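Local coordinates for ornithine aminotransferase (Plasmodium falciparum, PDB 3LG0), which catalyses the pyridoxal-phosphate-dependent transfer of an amino group from L-ornithine to 2-oxoglutarate, giving the semialdehyde of L-glutamate together with L-glutamate, at residues D88-C93 and V106-T111; G243-T248 and K308-E313; K346-A351 and L389-E394. One frame throughout, in Å; residues are numbered along the deposited sequence.

Overall arrangement
The three contacts follow one another along the chain, each closing before the next opens. Contact 1 joins helix 88-101 to strand 105-109, the outermost strand within this chain of the mixed sheet that also carries strands 229-233 and 257-260. Its centre lies 19 Å from that of contact 2, and helices bridge the gap: helix 88-101 reaches contact 2 through L100, and helix 297-312, which contributes L310 and I311, also packs on S89 and C93. Contact 3, 13 Å from contact 2 and 29 Å from contact 1 between centres, joins a hairpin of the second sheet to the loop before helix 393-412. Helix 315-333 touches contacts 2 and 3, linking a loop of one sheet with the hairpin of the other.

Contact 1 of 3, residues D88-C93 and V106-T111; sequences DSLGVC and VLMMNT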
# COMPACT_ATOMS: atom_id res chain seq x y z
N ASP A 88 -20.37 1.17 -4.14
CA ASP A 88 -21.31 1.85 -3.26
C ASP A 88 -20.64 2.28 -1.96
O ASP A 88 -20.94 3.34 -1.40
CB ASP A 88 -22.53 0.96 -2.96
CG ASP A 88 -22.16 -0.34 -2.24
OD1 ASP A 88 -21.09 -0.91 -2.55
OD2 ASP A 88 -22.94 -0.79 -1.38
N SER A 89 -19.70 1.46 -1.49
CA SER A 89 -19.09 1.66 -0.19
C SER A 89 -18.17 2.89 -0.11
O SER A 89 -18.13 3.56 0.92
CB SER A 89 -18.32 0.40 0.23
OG SER A 89 -17.84 0.51 1.55
N LEU A 90 -17.44 3.19 -1.18
CA LEU A 90 -16.48 4.30 -1.12
C LEU A 90 -17.09 5.64 -0.71
O LEU A 90 -16.59 6.30 0.20
CB LEU A 90 -15.72 4.46 -2.45
CG LEU A 90 -14.73 5.63 -2.45
CD1 LEU A 90 -13.80 5.48 -1.24
CD2 LEU A 90 -13.95 5.72 -3.77
N GLY A 91 -18.17 6.04 -1.39
CA GLY A 91 -18.86 7.28 -1.10
C GLY A 91 -19.48 7.39 0.28
O GLY A 91 -19.53 8.48 0.86
N VAL A 92 -19.95 6.27 0.82
CA VAL A 92 -20.42 6.27 2.21
C VAL A 92 -19.25 6.65 3.12
O VAL A 92 -19.35 7.58 3.91
CB VAL A 92 -20.97 4.90 2.61
CG1 VAL A 92 -21.45 4.91 4.06
CG2 VAL A 92 -22.10 4.49 1.67
N CYS A 93 -18.11 5.97 2.96
CA CYS A 93 -16.89 6.35 3.69
C CYS A 93 -16.52 7.84 3.52
O CYS A 93 -16.26 8.53 4.50
CB CYS A 93 -15.72 5.44 3.29
SG CYS A 93 -14.18 5.73 4.22
N VAL A 106 -12.24 14.22 0.69
CA VAL A 106 -11.25 13.27 1.13
C VAL A 106 -10.80 12.41 -0.05
O VAL A 106 -11.55 12.17 -1.00
CB VAL A 106 -11.78 12.38 2.29
CG1 VAL A 106 -12.79 11.39 1.78
CG2 VAL A 106 -10.63 11.64 3.01
N LEU A 107 -9.55 11.95 0.03
CA LEU A 107 -8.95 11.08 -0.96
C LEU A 107 -8.40 9.86 -0.23
O LEU A 107 -7.52 10.01 0.63
CB LEU A 107 -7.85 11.85 -1.69
CG LEU A 107 -6.77 11.22 -2.58
CD1 LEU A 107 -7.21 9.94 -3.27
CD2 LEU A 107 -6.34 12.28 -3.60
N MET A 108 -8.93 8.67 -0.54
CA MET A 108 -8.54 7.43 0.15
C MET A 108 -7.38 6.74 -0.56
O MET A 108 -7.40 6.57 -1.77
CB MET A 108 -9.70 6.42 0.23
CG MET A 108 -10.97 6.93 0.86
SD MET A 108 -10.76 7.55 2.54
CE MET A 108 -10.52 6.03 3.45
N MET A 109 -6.39 6.30 0.21
CA MET A 109 -5.29 5.52 -0.34
C MET A 109 -4.97 4.33 0.57
O MET A 109 -5.70 4.04 1.51
CB MET A 109 -4.08 6.43 -0.53
CG MET A 109 -4.45 7.88 -0.29
SD MET A 109 -3.25 9.02 -0.93
CE MET A 109 -3.16 8.30 -2.57
N ASN A 110 -3.86 3.67 0.31
CA ASN A 110 -3.49 2.50 1.10
C ASN A 110 -2.51 2.79 2.23
O ASN A 110 -2.76 2.43 3.38
CB ASN A 110 -2.93 1.42 0.19
CG ASN A 110 -3.77 1.21 -1.06
OD1 ASN A 110 -4.91 0.77 -0.99
ND2 ASN A 110 -3.19 1.50 -2.20
N THR A 111 -1.40 3.45 1.92
CA THR A 111 -0.32 3.55 2.91
C THR A 111 -0.01 4.98 3.34
O THR A 111 -0.39 5.93 2.67
CB THR A 111 0.97 2.91 2.38
OG1 THR A 111 1.47 3.68 1.28
CG2 THR A 111 0.71 1.47 1.93
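Helix 88-101 and the strand 105-109 that follows it form a local alpha-beta unit, whose two elements meet through M108 on the strand and L90 and C93 on the helix. L90 and C93 lie three residues apart, which places them on neighbouring turns of one helix face. The CD1 methyl of L90 rests against CG of M108 at 3.8 Å, the two side chains lying alongside and pointing opposite ways. Farther along the methionine, its terminal CE lies 3.8 Å from SG of C93. M108 thus touches through CG near its root and CE at its tip; bends at chi2 (-57°) and chi3 (-73°) bring CE to the thiol. Within this chain the strand is the outermost of a mixed seven-stranded sheet of the kind found in the large domain of fold-type I pyridoxal phosphate enzymes; its backbone pairs with strand 272-276, and V106 makes a backbone hydrogen bond to the second subunit. M108 also packs on A273 of that neighbouring strand and on L97, one turn beyond C93 on the helix. C93 in turn touches A300 and V304 of helix 297-312, while L90 reaches E17 of the second subunit, placing this buried contact beside the dimer interface. At the far end of segment 106-111, T111 takes the N-cap position of helix 112-129, its OG1 accepting from the backbone N of E114.

Contact 2 of 3, residues G243-T248 and K308-E313; sequences GKLLCT and KVLINE
L245 reaches across to L310 and I311 with the two arms of its fork, and the arms are not equally well packed. The tighter half is CD2 of L245 against CD2 of L310, the methyls 3.8 Å apart where the antiparallel side chains overlap. L310 is buried and its CA-CB bond points toward the loop; with CG opposite the backbone N across that bond (chi1 -167°), its CD2 comes to lie at the L245 methyl. C316 of helix 315-333 also touches both leucines. L245 sits in the long connection between 229-233 and 257-260, adjacent parallel strands of one mixed sheet, whereas L310 belongs to the last turn of helix 297-312. In that turn the backbone N of N312 bonds to O of K308 at 2.7 Å. On the looser half, CD1 of L245 meets CD1 of I311 at 4.2 Å, and both residues are partly exposed. L100 of helix 88-101 touches both of them here, so three parts of the chain share the margin. The side chain of L310 is about 10 Å from that of K262, the lysine that by similarity carries pyridoxal phosphate, although the cofactor is not attached in this structure. Farther along the loop, E234 accepts bonds from the backbone N of C247 and from OG1 of T248.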
# COMPACT_ATOMS: atom_id res chain seq x y z
N GLY A 243 -5.22 11.96 22.74
CA GLY A 243 -6.39 12.45 23.44
C GLY A 243 -7.51 13.00 22.55
O GLY A 243 -8.67 13.03 22.97
N LYS A 244 -7.18 13.43 21.33
CA LYS A 244 -8.17 14.03 20.42
C LYS A 244 -8.24 13.30 19.07
O LYS A 244 -7.33 12.55 18.71
CB LYS A 244 -7.83 15.50 20.16
CG LYS A 244 -7.86 16.40 21.40
CD LYS A 244 -9.20 16.29 22.11
CE LYS A 244 -9.22 17.12 23.39
NZ LYS A 244 -10.45 16.85 24.19
N LEU A 245 -9.32 13.53 18.33
CA LEU A 245 -9.43 13.01 16.96
C LEU A 245 -8.30 13.54 16.09
O LEU A 245 -7.79 12.83 15.23
CB LEU A 245 -10.78 13.36 16.33
CG LEU A 245 -11.93 12.36 16.51
CD1 LEU A 245 -13.12 12.81 15.70
CD2 LEU A 245 -11.51 10.96 16.08
N LEU A 246 -7.93 14.80 16.31
CA LEU A 246 -6.77 15.40 15.67
C LEU A 246 -5.91 16.04 16.74
O LEU A 246 -6.39 16.86 17.49
CB LEU A 246 -7.19 16.48 14.68
CG LEU A 246 -7.98 16.04 13.46
CD1 LEU A 246 -8.48 17.27 12.72
CD2 LEU A 246 -7.11 15.17 12.56
N CYS A 247 -4.64 15.67 16.81
CA CYS A 247 -3.76 16.27 17.81
C CYS A 247 -3.74 17.80 17.70
O CYS A 247 -3.62 18.50 18.70
CB CYS A 247 -2.34 15.68 17.72
SG CYS A 247 -1.14 16.38 18.86
N THR A 248 -3.87 18.32 16.48
CA THR A 248 -3.88 19.78 16.26
C THR A 248 -5.01 20.47 17.01
O THR A 248 -4.93 21.66 17.30
CB THR A 248 -3.97 20.14 14.76
OG1 THR A 248 -4.84 19.23 14.09
CG2 THR A 248 -2.61 20.08 14.10
N LYS A 308 -16.02 4.62 14.02
CA LYS A 308 -17.19 4.48 14.88
C LYS A 308 -16.80 3.83 16.21
O LYS A 308 -17.23 4.27 17.27
CB LYS A 308 -18.29 3.65 14.20
CG LYS A 308 -19.19 4.44 13.26
CD LYS A 308 -20.26 3.52 12.71
CE LYS A 308 -20.85 4.03 11.39
NZ LYS A 308 -21.43 5.40 11.48
N VAL A 309 -16.01 2.77 16.15
CA VAL A 309 -15.54 2.11 17.37
C VAL A 309 -14.72 3.07 18.23
O VAL A 309 -14.91 3.17 19.44
CB VAL A 309 -14.73 0.83 17.04
CG1 VAL A 309 -13.87 0.41 18.21
CG2 VAL A 309 -15.66 -0.29 16.63
N LEU A 310 -13.80 3.79 17.61
CA LEU A 310 -12.97 4.72 18.36
C LEU A 310 -13.83 5.73 19.13
O LEU A 310 -13.52 6.10 20.28
CB LEU A 310 -12.04 5.46 17.41
CG LEU A 310 -10.91 6.24 18.06
CD1 LEU A 310 -9.73 5.31 18.26
CD2 LEU A 310 -10.51 7.42 17.17
N ILE A 311 -14.90 6.17 18.47
CA ILE A 311 -15.75 7.24 18.99
C ILE A 311 -16.78 6.71 19.99
O ILE A 311 -16.91 7.24 21.08
CB ILE A 311 -16.41 8.02 17.83
CG1 ILE A 311 -15.36 8.93 17.17
CG2 ILE A 311 -17.60 8.84 18.32
CD1 ILE A 311 -15.79 9.54 15.84
N ASN A 312 -17.50 5.65 19.62
CA ASN A 312 -18.50 5.04 20.49
C ASN A 312 -17.93 4.56 21.81
O ASN A 312 -18.63 4.54 22.82
CB ASN A 312 -19.18 3.85 19.80
CG ASN A 312 -20.12 4.26 18.70
OD1 ASN A 312 -20.45 5.44 18.56
ND2 ASN A 312 -20.57 3.29 17.91
N GLU A 313 -16.66 4.17 21.81
CA GLU A 313 -16.03 3.66 23.03
C GLU A 313 -15.26 4.73 23.76
O GLU A 313 -14.58 4.44 24.74
CB GLU A 313 -15.11 2.49 22.73
CG GLU A 313 -15.82 1.24 22.26
CD GLU A 313 -14.86 0.10 22.05
OE1 GLU A 313 -13.65 0.33 22.28
OE2 GLU A 313 -15.30 -1.00 21.67

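Contact 3 of 3, residues K346-A351 and L389-E394; sequences KGLLCA and LCITKE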
# COMPACT_ATOMS: atom_id res chain seq x y z
N LYS A 346 2.41 12.96 25.11
CA LYS A 346 1.16 13.67 25.15
C LYS A 346 0.10 12.62 24.96
O LYS A 346 0.21 11.80 24.06
CB LYS A 346 1.09 14.71 24.02
CG LYS A 346 -0.26 15.41 23.90
CD LYS A 346 -0.13 16.72 23.12
CE LYS A 346 0.58 17.78 23.98
NZ LYS A 346 1.06 18.96 23.21
N GLY A 347 -0.92 12.63 25.82
CA GLY A 347 -1.92 11.58 25.80
C GLY A 347 -1.23 10.23 25.95
O GLY A 347 -0.41 10.05 26.84
N LEU A 348 -1.54 9.28 25.07
CA LEU A 348 -0.89 7.97 25.12
C LEU A 348 0.14 7.82 24.01
O LEU A 348 0.43 6.72 23.54
CB LEU A 348 -1.92 6.85 25.11
CG LEU A 348 -2.69 6.74 26.42
CD1 LEU A 348 -3.79 5.68 26.33
CD2 LEU A 348 -1.73 6.41 27.53
N LEU A 349 0.69 8.94 23.59
CA LEU A 349 1.85 8.94 22.71
C LEU A 349 3.06 9.28 23.57
O LEU A 349 3.37 10.45 23.80
CB LEU A 349 1.68 9.96 21.58
CG LEU A 349 2.87 10.17 20.64
CD1 LEU A 349 3.39 8.83 20.12
CD2 LEU A 349 2.51 11.08 19.48
N CYS A 350 3.74 8.26 24.07
CA CYS A 350 4.80 8.47 25.05
C CYS A 350 6.10 7.83 24.62
O CYS A 350 6.13 7.01 23.71
CB CYS A 350 4.39 7.89 26.40
SG CYS A 350 2.71 8.36 26.86
N ALA A 351 7.19 8.23 25.28
CA ALA A 351 8.51 7.68 25.00
C ALA A 351 9.43 7.94 26.18
O ALA A 351 9.19 8.83 26.99
CB ALA A 351 9.07 8.30 23.73
N LEU A 389 -5.50 2.22 22.96
CA LEU A 389 -6.18 3.22 23.77
C LEU A 389 -7.30 2.67 24.65
O LEU A 389 -7.86 3.38 25.46
CB LEU A 389 -6.69 4.37 22.88
CG LEU A 389 -5.70 4.93 21.84
CD1 LEU A 389 -6.34 6.05 21.04
CD2 LEU A 389 -4.43 5.42 22.49
N CYS A 390 -7.63 1.39 24.49
CA CYS A 390 -8.63 0.78 25.37
C CYS A 390 -8.02 0.29 26.70
O CYS A 390 -8.68 -0.43 27.46
CB CYS A 390 -9.33 -0.35 24.65
SG CYS A 390 -8.18 -1.57 24.00
N ILE A 391 -6.78 0.68 26.97
CA ILE A 391 -6.09 0.26 28.19
C ILE A 391 -6.71 0.90 29.43
O ILE A 391 -7.12 2.07 29.40
CB ILE A 391 -4.59 0.60 28.11
CG1 ILE A 391 -3.80 -0.15 29.19
CG2 ILE A 391 -4.36 2.12 28.17
CD1 ILE A 391 -2.29 -0.20 28.93
N THR A 392 -6.80 0.15 30.52
CA THR A 392 -7.37 0.67 31.77
C THR A 392 -6.30 1.23 32.70
O THR A 392 -5.12 0.88 32.58
CB THR A 392 -8.12 -0.41 32.55
OG1 THR A 392 -7.19 -1.38 33.04
CG2 THR A 392 -9.18 -1.09 31.67
N LYS A 393 -6.71 2.10 33.62
CA LYS A 393 -5.76 2.65 34.59
C LYS A 393 -5.02 1.56 35.37
O LYS A 393 -3.83 1.70 35.66
CB LYS A 393 -6.42 3.65 35.54
CG LYS A 393 -5.42 4.34 36.46
CD LYS A 393 -5.94 5.66 37.00
CE LYS A 393 -4.96 6.27 38.01
NZ LYS A 393 -3.61 6.55 37.43
N GLU A 394 -5.71 0.48 35.71
CA GLU A 394 -5.09 -0.60 36.47
C GLU A 394 -4.00 -1.24 35.62
O GLU A 394 -2.91 -1.56 36.10
CB GLU A 394 -6.14 -1.65 36.87
CG GLU A 394 -7.43 -1.07 37.48
CD GLU A 394 -8.43 -0.61 36.42
OE1 GLU A 394 -8.61 0.62 36.26
OE2 GLU A 394 -9.04 -1.48 35.74
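The amide nitrogen ND2 of N318 is held by two carbonyls of one connection, O of L389 and O of I391, and this pair of bonds anchors the backbone whose side chains meet L348. CD2 of L389 lies beside L348, 3.9 Å from its CD1 and at a similar distance from its CB, the two leucines being directed contrary to one another. The other partner, CG2 of I391, approaches the same CD1 methyl to 4.0 Å, and here the side chains meet at a slant. CD1 of L348 is therefore touched by both residues. L348 gets there through a chi1 of -72°, which turns CG away from its own carbonyl carbon, followed by an extended chi2. The residue occupies the third position of a type II' turn, K346 to L349, that joins strands 340-346 and 349-354 in a two-residue beta hairpin. N of K346 bonds to O of L349 at 3.0 Å, and N of L349 returns a bond to O of K346 at 2.9 Å. The second position is G347, at a positive phi of 56° suited to this turn. R241 binds O of L348 through NH1 and also packs on L389, while A319 of helix 315-333 touches L348. Beyond I391, T392 is the N-cap of helix 393-412: its OG1 caps a backbone N of the first turn and Q395 OE1 accepts from its own N, a capping-box arrangement. Between the hairpin turn and the loop leading into helix 393-412 the side-chain contact is wholly apolar and buried, so its position probably depends on the side-chain N-H groups of N318 and R241 that anchor the carbonyls of L389, I391 and L348.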